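Local coordinates for protein dephospho-CoA kinase (Legionella pneumophila subsp. pneumophila, PDB 4TTR) that probably catalyses the last step of coenzyme A biosynthesis, using ATP to phosphorylate the 3'-hydroxyl group of dephospho-CoA, at residues Gly23-Gly28 against Ala168-Gln173; Ser30-Phe35 against Lys140-Ile145; Glu34-Leu39 against Tyr121-Ile126; Asp185-Glu190 against Asn201-Lys206. All coordinates share one frame; numbering follows the deposited sequence.

Interaction 1 (Gly23-Gly28 against Ala168-Gln173); sequences GNIASG and AILATQ. With BU2 (1,3-butanediol), chain B.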
loop_
_atom_site.group_PDB
_atom_site.type_symbol
_atom_site.label_atom_id
_atom_site.label_comp_id
_atom_site.label_asym_id
_atom_site.label_seq_id
_atom_site.Cartn_x
_atom_site.Cartn_y
_atom_site.Cartn_z
ATOM N N GLY A 23 0.795 5.467 -0.784
ATOM C CA GLY A 23 1.228 6.174 -1.969
ATOM C C GLY A 23 0.150 6.199 -3.023
ATOM O O GLY A 23 -0.644 5.263 -3.123
ATOM N N ASN A 24 0.113 7.271 -3.811
ATOM C CA ASN A 24 -0.818 7.322 -4.919
ATOM C C ASN A 24 -0.273 6.464 -6.052
ATOM O O ASN A 24 0.661 5.685 -5.870
ATOM C CB ASN A 24 -1.096 8.771 -5.371
ATOM C CG ASN A 24 0.125 9.476 -5.958
ATOM O OD1 ASN A 24 1.177 8.883 -6.163
ATOM N ND2 ASN A 24 -0.031 10.763 -6.245
ATOM N N ILE A 25 -0.848 6.621 -7.229
ATOM C CA ILE A 25 -0.622 5.679 -8.305
ATOM C C ILE A 25 0.731 5.957 -8.954
ATOM O O ILE A 25 1.054 7.104 -9.270
ATOM C CB ILE A 25 -1.781 5.755 -9.323
ATOM C CG1 ILE A 25 -3.077 5.291 -8.651
ATOM C CG2 ILE A 25 -1.516 4.882 -10.537
ATOM C CD1 ILE A 25 -3.731 6.308 -7.685
ATOM N N ALA A 26 1.525 4.900 -9.112
ATOM C CA ALA A 26 2.863 5.010 -9.686
ATOM C C ALA A 26 3.706 6.026 -8.918
ATOM O O ALA A 26 4.452 6.801 -9.511
ATOM C CB ALA A 26 2.776 5.394 -11.152
ATOM N N SER A 27 3.571 6.012 -7.597
ATOM C CA SER A 27 4.239 6.982 -6.732
ATOM C C SER A 27 5.712 6.672 -6.508
ATOM O O SER A 27 6.502 7.574 -6.257
ATOM C CB SER A 27 3.541 7.034 -5.375
ATOM O OG SER A 27 3.605 5.775 -4.731
ATOM N N GLY A 28 6.071 5.394 -6.584
ATOM C CA GLY A 28 7.420 4.967 -6.268
ATOM C C GLY A 28 7.487 4.335 -4.889
ATOM O O GLY A 28 8.571 4.198 -4.323
ATOM N N ALA A 168 -6.326 8.871 -18.589
ATOM C CA ALA A 168 -7.686 8.466 -18.252
ATOM C C ALA A 168 -7.697 7.618 -16.983
ATOM O O ALA A 168 -8.657 7.652 -16.210
ATOM C CB ALA A 168 -8.314 7.702 -19.406
ATOM N N ILE A 169 -6.628 6.853 -16.780
ATOM C CA ILE A 169 -6.461 6.073 -15.558
ATOM C C ILE A 169 -6.182 7.006 -14.386
ATOM O O ILE A 169 -6.738 6.836 -13.302
ATOM C CB ILE A 169 -5.323 5.044 -15.704
ATOM C CG1 ILE A 169 -5.766 3.915 -16.634
ATOM C CG2 ILE A 169 -4.928 4.466 -14.348
ATOM C CD1 ILE A 169 -4.624 3.188 -17.309
ATOM N N LEU A 170 -5.317 7.989 -14.608
ATOM C CA LEU A 170 -5.015 8.976 -13.577
ATOM C C LEU A 170 -6.230 9.850 -13.287
ATOM O O LEU A 170 -6.418 10.306 -12.160
ATOM C CB LEU A 170 -3.835 9.855 -13.992
ATOM C CG LEU A 170 -2.463 9.184 -14.097
ATOM C CD1 LEU A 170 -1.406 10.239 -14.346
ATOM C CD2 LEU A 170 -2.119 8.374 -12.853
ATOM N N ALA A 171 -7.050 10.073 -14.311
ATOM C CA ALA A 171 -8.230 10.923 -14.186
ATOM C C ALA A 171 -9.244 10.343 -13.204
ATOM O O ALA A 171 -10.054 11.079 -12.637
ATOM C CB ALA A 171 -8.879 11.129 -15.554
ATOM N N THR A 172 -9.188 9.031 -12.997
ATOM C CA THR A 172 -10.180 8.336 -12.181
ATOM C C THR A 172 -9.671 7.971 -10.785
ATOM O O THR A 172 -10.369 7.305 -10.019
ATOM C CB THR A 172 -10.652 7.051 -12.884
ATOM O OG1 THR A 172 -9.515 6.279 -13.289
ATOM C CG2 THR A 172 -11.490 7.396 -14.104
ATOM N N GLN A 173 -8.467 8.413 -10.444
ATOM C CA GLN A 173 -7.902 8.094 -9.137
ATOM C C GLN A 173 -8.621 8.852 -8.029
ATOM O O GLN A 173 -9.225 9.891 -8.279
ATOM C CB GLN A 173 -6.409 8.409 -9.111
ATOM C CG GLN A 173 -5.638 7.708 -10.210
ATOM C CD GLN A 173 -5.866 6.207 -10.215
ATOM O OE1 GLN A 173 -6.114 5.600 -9.174
ATOM N NE2 GLN A 173 -5.792 5.601 -11.394
HETATM C C1 BU2 B . 7.125 1.631 -7.233
HETATM O O1 BU2 B . 7.674 1.614 -8.533
HETATM C C2 BU2 B . 5.849 0.817 -7.187
HETATM C C3 BU2 B . 4.733 1.682 -6.639
HETATM O O3 BU2 B . 4.258 2.517 -7.671
HETATM C C4 BU2 B . 3.615 0.802 -6.130
#

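Interaction 2 (Ser30-Phe35 against Lys140-Ile145); sequences STVAEF and KVLLVI. With BU2 (1,3-butanediol), chain B.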
loop_
_atom_site.group_PDB
_atom_site.type_symbol
_atom_site.label_atom_id
_atom_site.label_comp_id
_atom_site.label_asym_id
_atom_site.label_seq_id
_atom_site.Cartn_x
_atom_site.Cartn_y
_atom_site.Cartn_z
ATOM N N SER A 30 6.898 1.331 -3.454
ATOM C CA SER A 30 7.554 0.056 -3.194
ATOM C C SER A 30 9.069 0.249 -3.183
ATOM O O SER A 30 9.788 -0.475 -2.502
ATOM C CB SER A 30 7.154 -0.992 -4.235
ATOM O OG SER A 30 7.922 -0.862 -5.416
ATOM N N THR A 31 9.544 1.232 -3.943
ATOM C CA THR A 31 10.956 1.590 -3.934
ATOM C C THR A 31 11.302 2.257 -2.606
ATOM O O THR A 31 12.363 2.011 -2.029
ATOM C CB THR A 31 11.306 2.533 -5.092
ATOM O OG1 THR A 31 10.959 1.909 -6.334
ATOM C CG2 THR A 31 12.793 2.870 -5.087
ATOM N N VAL A 32 10.395 3.103 -2.131
ATOM C CA VAL A 32 10.545 3.745 -0.833
ATOM C C VAL A 32 10.616 2.685 0.258
ATOM O O VAL A 32 11.441 2.778 1.161
ATOM C CB VAL A 32 9.387 4.730 -0.556
ATOM C CG1 VAL A 32 9.355 5.159 0.907
ATOM C CG2 VAL A 32 9.515 5.946 -1.450
ATOM N N ALA A 33 9.755 1.676 0.166
ATOM C CA ALA A 33 9.756 0.588 1.140
ATOM C C ALA A 33 11.097 -0.138 1.140
ATOM O O ALA A 33 11.626 -0.475 2.198
ATOM C CB ALA A 33 8.629 -0.387 0.851
ATOM N N GLU A 34 11.650 -0.367 -0.048
ATOM C CA GLU A 34 12.930 -1.055 -0.173
ATOM C C GLU A 34 14.053 -0.243 0.473
ATOM O O GLU A 34 14.927 -0.800 1.135
ATOM C CB GLU A 34 13.246 -1.331 -1.649
ATOM C CG GLU A 34 14.579 -2.037 -1.899
ATOM C CD GLU A 34 14.671 -3.406 -1.238
ATOM O OE1 GLU A 34 15.801 -3.916 -1.083
ATOM O OE2 GLU A 34 13.618 -3.980 -0.880
ATOM N N PHE A 35 14.028 1.074 0.286
ATOM C CA PHE A 35 15.048 1.932 0.879
ATOM C C PHE A 35 14.965 1.880 2.405
ATOM O O PHE A 35 15.990 1.821 3.079
ATOM C CB PHE A 35 14.913 3.378 0.376
ATOM C CG PHE A 35 15.505 3.610 -0.998
ATOM C CD1 PHE A 35 16.736 3.075 -1.343
ATOM C CD2 PHE A 35 14.823 4.362 -1.943
ATOM C CE1 PHE A 35 17.276 3.287 -2.597
ATOM C CE2 PHE A 35 15.360 4.575 -3.204
ATOM C CZ PHE A 35 16.586 4.037 -3.530
ATOM N N LYS A 140 2.487 7.422 12.796
ATOM C CA LYS A 140 2.685 8.316 11.669
ATOM C C LYS A 140 2.117 7.705 10.402
ATOM O O LYS A 140 2.018 6.484 10.287
ATOM C CB LYS A 140 4.171 8.606 11.467
ATOM C CG LYS A 140 4.854 9.255 12.642
ATOM C CD LYS A 140 4.410 10.689 12.803
ATOM C CE LYS A 140 5.440 11.475 13.571
ATOM N NZ LYS A 140 5.002 12.863 13.828
ATOM N N VAL A 141 1.750 8.568 9.460
ATOM C CA VAL A 141 1.416 8.142 8.111
ATOM C C VAL A 141 2.336 8.862 7.129
ATOM O O VAL A 141 2.518 10.081 7.204
ATOM C CB VAL A 141 -0.062 8.422 7.768
ATOM C CG1 VAL A 141 -0.359 8.071 6.311
ATOM C CG2 VAL A 141 -0.978 7.632 8.696
ATOM N N LEU A 142 2.930 8.084 6.234
ATOM C CA LEU A 142 3.767 8.600 5.161
ATOM C C LEU A 142 3.057 8.364 3.834
ATOM O O LEU A 142 2.692 7.237 3.506
ATOM C CB LEU A 142 5.142 7.923 5.169
ATOM C CG LEU A 142 6.074 8.174 3.981
ATOM C CD1 LEU A 142 6.412 9.652 3.847
ATOM C CD2 LEU A 142 7.338 7.353 4.142
ATOM N N LEU A 143 2.848 9.442 3.092
ATOM C CA LEU A 143 2.212 9.373 1.785
ATOM C C LEU A 143 3.214 9.731 0.696
ATOM O O LEU A 143 3.756 10.833 0.680
ATOM C CB LEU A 143 1.003 10.307 1.738
ATOM C CG LEU A 143 0.391 10.601 0.368
ATOM C CD1 LEU A 143 -0.003 9.319 -0.351
ATOM C CD2 LEU A 143 -0.807 11.517 0.542
ATOM N N VAL A 144 3.469 8.785 -0.201
ATOM C CA VAL A 144 4.376 9.010 -1.321
ATOM C C VAL A 144 3.579 9.408 -2.552
ATOM O O VAL A 144 2.637 8.719 -2.930
ATOM C CB VAL A 144 5.210 7.759 -1.637
ATOM C CG1 VAL A 144 6.226 8.054 -2.737
ATOM C CG2 VAL A 144 5.909 7.262 -0.382
ATOM N N ILE A 145 3.953 10.524 -3.171
ATOM C CA ILE A 145 3.282 10.971 -4.381
ATOM C C ILE A 145 4.288 11.302 -5.473
ATOM O O ILE A 145 5.434 11.650 -5.194
ATOM C CB ILE A 145 2.386 12.205 -4.121
ATOM C CG1 ILE A 145 3.207 13.401 -3.632
ATOM C CG2 ILE A 145 1.312 11.870 -3.103
ATOM C CD1 ILE A 145 2.616 14.720 -4.036
HETATM C C1 BU2 B . 7.125 1.631 -7.233
HETATM O O1 BU2 B . 7.674 1.614 -8.533
HETATM C C2 BU2 B . 5.849 0.817 -7.187
HETATM C C3 BU2 B . 4.733 1.682 -6.639
HETATM O O3 BU2 B . 4.258 2.517 -7.671
HETATM C C4 BU2 B . 3.615 0.802 -6.130
#

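Interaction 3 (Glu34-Leu39 against Tyr121-Ile126); sequences EFFSEL and YCLIEI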
loop_
_atom_site.group_PDB
_atom_site.type_symbol
_atom_site.label_atom_id
_atom_site.label_comp_id
_atom_site.label_asym_id
_atom_site.label_seq_id
_atom_site.Cartn_x
_atom_site.Cartn_y
_atom_site.Cartn_z
ATOM N N GLU A 34 11.650 -0.367 -0.048
ATOM C CA GLU A 34 12.930 -1.055 -0.173
ATOM C C GLU A 34 14.053 -0.243 0.473
ATOM O O GLU A 34 14.927 -0.800 1.135
ATOM C CB GLU A 34 13.246 -1.331 -1.649
ATOM C CG GLU A 34 14.579 -2.037 -1.899
ATOM C CD GLU A 34 14.671 -3.406 -1.238
ATOM O OE1 GLU A 34 15.801 -3.916 -1.083
ATOM O OE2 GLU A 34 13.618 -3.980 -0.880
ATOM N N PHE A 35 14.028 1.074 0.286
ATOM C CA PHE A 35 15.048 1.932 0.879
ATOM C C PHE A 35 14.965 1.880 2.405
ATOM O O PHE A 35 15.990 1.821 3.079
ATOM C CB PHE A 35 14.913 3.378 0.376
ATOM C CG PHE A 35 15.505 3.610 -0.998
ATOM C CD1 PHE A 35 16.736 3.075 -1.343
ATOM C CD2 PHE A 35 14.823 4.362 -1.943
ATOM C CE1 PHE A 35 17.276 3.287 -2.597
ATOM C CE2 PHE A 35 15.360 4.575 -3.204
ATOM C CZ PHE A 35 16.586 4.037 -3.530
ATOM N N PHE A 36 13.751 1.887 2.952
ATOM C CA PHE A 36 13.575 1.723 4.395
ATOM C C PHE A 36 14.079 0.355 4.834
ATOM O O PHE A 36 14.721 0.218 5.880
ATOM C CB PHE A 36 12.108 1.898 4.796
ATOM C CG PHE A 36 11.710 3.329 4.999
ATOM C CD1 PHE A 36 12.140 4.024 6.117
ATOM C CD2 PHE A 36 10.925 3.988 4.067
ATOM C CE1 PHE A 36 11.790 5.348 6.304
ATOM C CE2 PHE A 36 10.569 5.311 4.253
ATOM C CZ PHE A 36 11.000 5.990 5.372
ATOM N N SER A 37 13.796 -0.652 4.016
ATOM C CA SER A 37 14.228 -2.014 4.295
ATOM C C SER A 37 15.747 -2.073 4.390
ATOM O O SER A 37 16.309 -2.708 5.281
ATOM C CB SER A 37 13.728 -2.962 3.199
ATOM O OG SER A 37 13.633 -4.290 3.676
ATOM N N GLU A 38 16.402 -1.389 3.460
ATOM C CA GLU A 38 17.850 -1.427 3.364
ATOM C C GLU A 38 18.522 -0.621 4.474
ATOM O O GLU A 38 19.731 -0.723 4.670
ATOM C CB GLU A 38 18.286 -0.922 1.989
ATOM C CG GLU A 38 17.897 -1.870 0.862
ATOM C CD GLU A 38 18.069 -1.260 -0.516
ATOM O OE1 GLU A 38 18.540 -0.108 -0.611
ATOM O OE2 GLU A 38 17.737 -1.937 -1.509
ATOM N N LEU A 39 17.735 0.170 5.201
ATOM C CA LEU A 39 18.234 0.880 6.380
ATOM C C LEU A 39 18.013 0.056 7.646
ATOM O O LEU A 39 18.198 0.549 8.757
ATOM C CB LEU A 39 17.554 2.242 6.514
ATOM C CG LEU A 39 17.996 3.292 5.493
ATOM C CD1 LEU A 39 17.019 4.457 5.455
ATOM C CD2 LEU A 39 19.407 3.783 5.800
ATOM N N TYR A 121 11.726 1.091 14.831
ATOM C CA TYR A 121 10.344 1.360 14.464
ATOM C C TYR A 121 10.007 0.470 13.279
ATOM O O TYR A 121 10.904 -0.107 12.661
ATOM C CB TYR A 121 10.125 2.840 14.132
ATOM C CG TYR A 121 10.831 3.301 12.879
ATOM C CD1 TYR A 121 12.126 3.804 12.934
ATOM C CD2 TYR A 121 10.207 3.233 11.643
ATOM C CE1 TYR A 121 12.778 4.219 11.797
ATOM C CE2 TYR A 121 10.852 3.646 10.499
ATOM C CZ TYR A 121 12.137 4.136 10.580
ATOM O OH TYR A 121 12.789 4.554 9.448
ATOM N N CYS A 122 8.718 0.357 12.975
ATOM C CA CYS A 122 8.240 -0.548 11.931
ATOM C C CYS A 122 7.494 0.222 10.850
ATOM O O CYS A 122 6.805 1.198 11.130
ATOM C CB CYS A 122 7.330 -1.623 12.537
ATOM S SG CYS A 122 6.775 -2.909 11.383
ATOM N N LEU A 123 7.648 -0.230 9.613
ATOM C CA LEU A 123 6.941 0.345 8.480
ATOM C C LEU A 123 5.876 -0.632 7.993
ATOM O O LEU A 123 6.172 -1.790 7.722
ATOM C CB LEU A 123 7.923 0.672 7.359
ATOM C CG LEU A 123 7.433 1.630 6.279
ATOM C CD1 LEU A 123 7.368 3.053 6.812
ATOM C CD2 LEU A 123 8.351 1.548 5.080
ATOM N N ILE A 124 4.636 -0.159 7.907
ATOM C CA ILE A 124 3.523 -0.971 7.430
ATOM C C ILE A 124 2.978 -0.390 6.126
ATOM O O ILE A 124 2.356 0.672 6.122
ATOM C CB ILE A 124 2.381 -1.046 8.470
ATOM C CG1 ILE A 124 2.928 -1.431 9.849
ATOM C CG2 ILE A 124 1.323 -2.042 8.016
ATOM C CD1 ILE A 124 1.894 -1.397 10.960
ATOM N N GLU A 125 3.229 -1.082 5.021
ATOM C CA GLU A 125 2.702 -0.667 3.726
ATOM C C GLU A 125 1.220 -1.005 3.635
ATOM O O GLU A 125 0.837 -2.170 3.735
ATOM C CB GLU A 125 3.469 -1.335 2.586
ATOM C CG GLU A 125 3.112 -0.789 1.212
ATOM C CD GLU A 125 3.804 -1.534 0.085
ATOM O OE1 GLU A 125 3.098 -2.047 -0.808
ATOM O OE2 GLU A 125 5.051 -1.596 0.087
ATOM N N ILE A 126 0.401 0.026 3.439
ATOM C CA ILE A 126 -1.051 -0.097 3.473
ATOM C C ILE A 126 -1.659 0.623 2.263
ATOM O O ILE A 126 -0.961 1.376 1.584
ATOM C CB ILE A 126 -1.610 0.474 4.796
ATOM C CG1 ILE A 126 -1.222 1.946 4.951
ATOM C CG2 ILE A 126 -1.091 -0.345 5.964
ATOM C CD1 ILE A 126 -1.636 2.572 6.271
#

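Interaction 4 (Asp185-Glu190 against Asn201-Lys206); sequences DVLINE and NKLHQK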
loop_
_atom_site.group_PDB
_atom_site.type_symbol
_atom_site.label_atom_id
_atom_site.label_comp_id
_atom_site.label_asym_id
_atom_site.label_seq_id
_atom_site.Cartn_x
_atom_site.Cartn_y
_atom_site.Cartn_z
ATOM N N ASP A 185 3.689 13.113 6.912
ATOM C CA ASP A 185 4.734 13.451 5.959
ATOM C C ASP A 185 4.326 13.033 4.553
ATOM O O ASP A 185 3.748 11.963 4.353
ATOM C CB ASP A 185 6.052 12.784 6.348
ATOM C CG ASP A 185 6.515 13.183 7.736
ATOM O OD1 ASP A 185 7.046 14.306 7.888
ATOM O OD2 ASP A 185 6.345 12.376 8.673
ATOM N N VAL A 186 4.618 13.904 3.593
ATOM C CA VAL A 186 4.379 13.637 2.188
ATOM C C VAL A 186 5.709 13.667 1.444
ATOM O O VAL A 186 6.387 14.691 1.410
ATOM C CB VAL A 186 3.410 14.663 1.577
ATOM C CG1 VAL A 186 3.237 14.424 0.081
ATOM C CG2 VAL A 186 2.064 14.612 2.291
ATOM N N LEU A 187 6.077 12.534 0.858
ATOM C CA LEU A 187 7.291 12.432 0.063
ATOM C C LEU A 187 6.949 12.644 -1.403
ATOM O O LEU A 187 6.359 11.774 -2.045
ATOM C CB LEU A 187 7.956 11.067 0.266
ATOM C CG LEU A 187 9.436 10.933 -0.100
ATOM C CD1 LEU A 187 9.951 9.589 0.393
ATOM C CD2 LEU A 187 9.677 11.071 -1.593
ATOM N N ILE A 188 7.301 13.816 -1.922
ATOM C CA ILE A 188 7.112 14.104 -3.335
ATOM C C ILE A 188 8.260 13.468 -4.111
ATOM O O ILE A 188 9.398 13.923 -4.030
ATOM C CB ILE A 188 7.054 15.624 -3.620
ATOM C CG1 ILE A 188 6.100 16.318 -2.639
ATOM C CG2 ILE A 188 6.618 15.870 -5.065
ATOM C CD1 ILE A 188 6.036 17.829 -2.790
ATOM N N ASN A 189 7.953 12.398 -4.839
ATOM C CA ASN A 189 8.945 11.675 -5.629
ATOM C C ASN A 189 8.996 12.242 -7.039
ATOM O O ASN A 189 8.376 11.701 -7.953
ATOM C CB ASN A 189 8.614 10.179 -5.659
ATOM C CG ASN A 189 9.592 9.374 -6.498
ATOM O OD1 ASN A 189 10.689 9.830 -6.810
ATOM N ND2 ASN A 189 9.192 8.166 -6.865
ATOM N N GLU A 190 9.745 13.331 -7.205
ATOM C CA GLU A 190 9.692 14.124 -8.429
ATOM C C GLU A 190 11.030 14.245 -9.162
ATOM O O GLU A 190 11.127 14.995 -10.133
ATOM C CB GLU A 190 9.157 15.530 -8.108
ATOM C CG GLU A 190 9.797 16.196 -6.893
ATOM C CD GLU A 190 9.386 17.656 -6.730
ATOM O OE1 GLU A 190 10.046 18.378 -5.955
ATOM O OE2 GLU A 190 8.404 18.083 -7.373
ATOM N N ASN A 201 16.198 8.708 3.727
ATOM C CA ASN A 201 17.186 8.802 4.794
ATOM C C ASN A 201 16.786 9.818 5.860
ATOM O O ASN A 201 16.857 9.529 7.048
ATOM C CB ASN A 201 18.558 9.164 4.226
ATOM C CG ASN A 201 19.541 8.015 4.311
ATOM O OD1 ASN A 201 20.281 7.889 5.288
ATOM N ND2 ASN A 201 19.545 7.161 3.294
ATOM N N LYS A 202 16.356 11.002 5.435
ATOM C CA LYS A 202 15.965 12.042 6.384
ATOM C C LYS A 202 14.710 11.658 7.160
ATOM O O LYS A 202 14.586 11.987 8.336
ATOM C CB LYS A 202 15.747 13.373 5.666
ATOM C CG LYS A 202 17.018 13.952 5.074
ATOM C CD LYS A 202 16.895 15.445 4.849
ATOM C CE LYS A 202 17.878 15.929 3.796
ATOM N NZ LYS A 202 17.482 15.497 2.427
ATOM N N LEU A 203 13.786 10.957 6.507
ATOM C CA LEU A 203 12.583 10.480 7.181
ATOM C C LEU A 203 12.966 9.425 8.210
ATOM O O LEU A 203 12.471 9.430 9.336
ATOM C CB LEU A 203 11.579 9.908 6.178
ATOM C CG LEU A 203 10.899 10.915 5.247
ATOM C CD1 LEU A 203 10.155 10.204 4.124
ATOM C CD2 LEU A 203 9.951 11.812 6.024
ATOM N N HIS A 204 13.854 8.525 7.804
ATOM C CA HIS A 204 14.388 7.495 8.683
ATOM C C HIS A 204 14.964 8.104 9.963
ATOM O O HIS A 204 14.642 7.663 11.064
ATOM C CB HIS A 204 15.452 6.684 7.934
ATOM C CG HIS A 204 16.249 5.762 8.803
ATOM N ND1 HIS A 204 15.697 4.668 9.434
ATOM C CD2 HIS A 204 17.564 5.755 9.122
ATOM C CE1 HIS A 204 16.636 4.037 10.118
ATOM N NE2 HIS A 204 17.778 4.676 9.943
ATOM N N GLN A 205 15.793 9.133 9.821
ATOM C CA GLN A 205 16.379 9.799 10.980
ATOM C C GLN A 205 15.303 10.500 11.808
ATOM O O GLN A 205 15.403 10.576 13.029
ATOM C CB GLN A 205 17.449 10.805 10.544
ATOM C CG GLN A 205 18.647 10.178 9.843
ATOM C CD GLN A 205 19.393 9.182 10.718
ATOM O OE1 GLN A 205 19.461 9.337 11.937
ATOM N NE2 GLN A 205 19.952 8.149 10.095
ATOM N N LYS A 206 14.271 11.010 11.144
ATOM C CA LYS A 206 13.153 11.632 11.842
ATOM C C LYS A 206 12.386 10.609 12.682
ATOM O O LYS A 206 12.055 10.869 13.834
ATOM C CB LYS A 206 12.214 12.300 10.842
ATOM C CG LYS A 206 11.125 13.154 11.465
ATOM C CD LYS A 206 10.108 13.573 10.412
ATOM C CE LYS A 206 9.273 14.748 10.876
ATOM N NZ LYS A 206 8.316 15.194 9.831
HETATM O O HOH W 1 6.346 13.581 11.080
#

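Interaction 1 (Gly23-Gly28 against Ala168-Gln173)
Ile-25, in the P-loop (Walker A motif) between strand 18-23 and helix 29-38, turns its side chain to Gln-173 and Leu-170, where helix 163-171 gives way to loop. It sits at the second position of a type II beta turn from Asn-24 to Ser-27, and this corner turns it away from the bound butanediol and out to the second segment. The two segments meet at the surface without a hydrogen bond between them; the sound apolar touch is that of Ile-25 with Leu-170, whereas the amide of Gln-173 is modelled too close to Ile-25.

Gln-173 can be followed outward. Its CB lies 3.7 Å from Ile-25 CD1, and CG comes to 3.5 Å from the same methyl. Beyond CG the exact placing is doubtful, since OE1 clashes with Ile-25 CD1 and NE2 is unusually close to Ile-169 O. As modelled, the chain bends (chi2 -54°), which folds the amide back across the end of the isoleucine and over its own helix end, with CD facing both Ile-25 CG1 and CD1 and NE2 pointing at the carbonyl O of Ile-169.

The loop is held from other directions too, since Gln-151 and Arg-154 of helix 148-159 bond to the carbonyl oxygens of Ile-25 and Ala-26. Elsewhere on the loop, Ala-26 CA is 3.5 Å from O3 of the butanediol, in the predicted ATP site. At the other branch of Ile-25, CG2 rests 4.2 Å from Leu-170 CD2, one methyl against another.

Interaction 2 (Ser30-Phe35 against Lys140-Ile145)
Val-32 of helix 29-38 sets its two methyls against Val-144 and Leu-142 of strand 140-145, the helix being the one that begins within the P-loop and lies over the sheet. The close part is the valine pair: Val-32 CG2 is 4.0 Å from Val-144 CG2 and 4.1 Å from Val-144 CG1, so a single methyl meets both branches of its partner as the two side chains pass in opposite directions. The looser part is the other branch. A trans chi1 of 167° leaves Val-32 CG1 facing Leu-142 CD2 at 4.4 Å. All three residues are buried, and no hydrogen bond joins the segments.

The polar side of the helix is different. Thr-31 OG1 approaches C1 of the bound butanediol only loosely, at 3.9 Å, within the predicted ATP site; Ser-30 OG, in the conformer given, is nearer to C1 at 3.2 Å. Glu-34 is exposed to solvent. Helix 29-38 thus has one apolar face on the sheet and, near its start, a face on the ligand pocket.

Around the contact, Leu-196 of helix 192-213 packs on Val-32, Leu-187 of strand 185-188 touches both Val-32 and Leu-142, and Leu-21 of strand 18-23 meets Leu-142 and Val-144.

Interaction 3 (Glu34-Leu39 against Tyr121-Ile126)
The backbones of helix 29-38 and strand 122-125 come nearest at Phe-36 and Leu-123, whose CA atoms are 7.9 Å apart, a spacing that only side chains bridge here. Phe-36 meets two partners across it with one aromatic ring.

Leu-123 reaches up from the sheet, its CG placed anti to the backbone N (chi1 -163°), which brings CD2 to the base of the phenyl group: that methyl is 3.7 Å from Phe-36 CD2 and 3.8 Å from Phe-36 CB. The methyl sits oblique to the ring, while the two side-chain directions cross at about a right angle. Tyr-121 works at another part of the ring. Its hydroxyl O lies near the plane of the phenyl ring, at the edge, 3.4 Å from both Phe-36 CE1 and CD1, so the oxygen meets the C-H rim rather than the pi cloud. This is no hydrogen bond. The hydroxyl's polar partner is ND1 of His-204, in helix 192-213, which satisfies a hydroxyl on a buried side chain and would help to hold the tyrosine's end in place.

The contact belongs to the helix-on-sheet core of the P-loop kinase fold. Helix 192-213 adds Val-200 against Phe-36 and Tyr-207 edge-to-face with Tyr-121, while Leu-123 also touches Val-19 and Leu-21 of strand 18-23 and Val-43 of strand 42-45.

Interaction 4 (Asp185-Glu190 against Asn201-Lys206)
The beta-alpha unit formed by strand 185-188, an edge strand of the parallel sheet, and the long helix 192-213 that directly follows it is held together here by Leu-203 and Lys-206 of the helix against Leu-187 and Asp-185 of the strand. The short segments run nearly antiparallel, at 165° between their N-to-C directions, with axes 11.1 Å apart at closest approach. That gap is bridged by side chains of both kinds, apolar and charged.

The apolar half centres on Leu-203. Its two methyls divide the work: CD1 is 3.8 Å from Leu-187 CD1, while CD2 lies 4.0 Å from Asp-185 CB, against the aliphatic root of the acid. Leu-142 of strand 140-145 and Phe-36 of helix 29-38 also touch Leu-203, so it packs on the neighbouring strand and helix as well.

One helical turn further on, Lys-206 starts out trans (chi1 -171°) and stays extended to its end, which carries the ammonium to the carboxylate of Asp-185 from the opposite direction. NZ donates to OD1 in a salt bridge modelled at 2.5 Å, a length so short that its exact value is doubtful. The other oxygen is farther, Asp-185 OD2 being 3.6 Å from NZ, and a water closes the gap: it accepts from Lys-206 NZ at 2.8 Å and donates to OD2 at 2.7 Å.

Both carboxylate oxygens are therefore engaged, one directly and one through water. Such pairing would be expected to favour the charged forms of both side chains and to restrict rotation of the carboxylate.

How the interactions relate
From the N terminus, the P-loop at 23-28 opens the longest loop, which interaction 1 closes at 168-173. Interactions 2 and 3 nest inside it: both leave helix 29-38 and share Glu-34 and Phe-35, but interaction 3 closes first, on strand 122-125, and interaction 2 on strand 140-145. Interaction 4 follows in series, a short loop from strand 185-188 to helix 192-213. Further contacts join the four. Probable backbone hydrogen bonds link interactions 1 and 2 (Asn-24 N to Val-144 O, 3.0 Å) and 2 and 4 (Leu-187 N to Leu-143 O, 2.9 Å). Phe-36 CZ packs on Leu-203 CB, joining 3 and 4, and Asn-189 ND2 probably bonds to Ser-27 O, tying the edge strand's end to the P-loop.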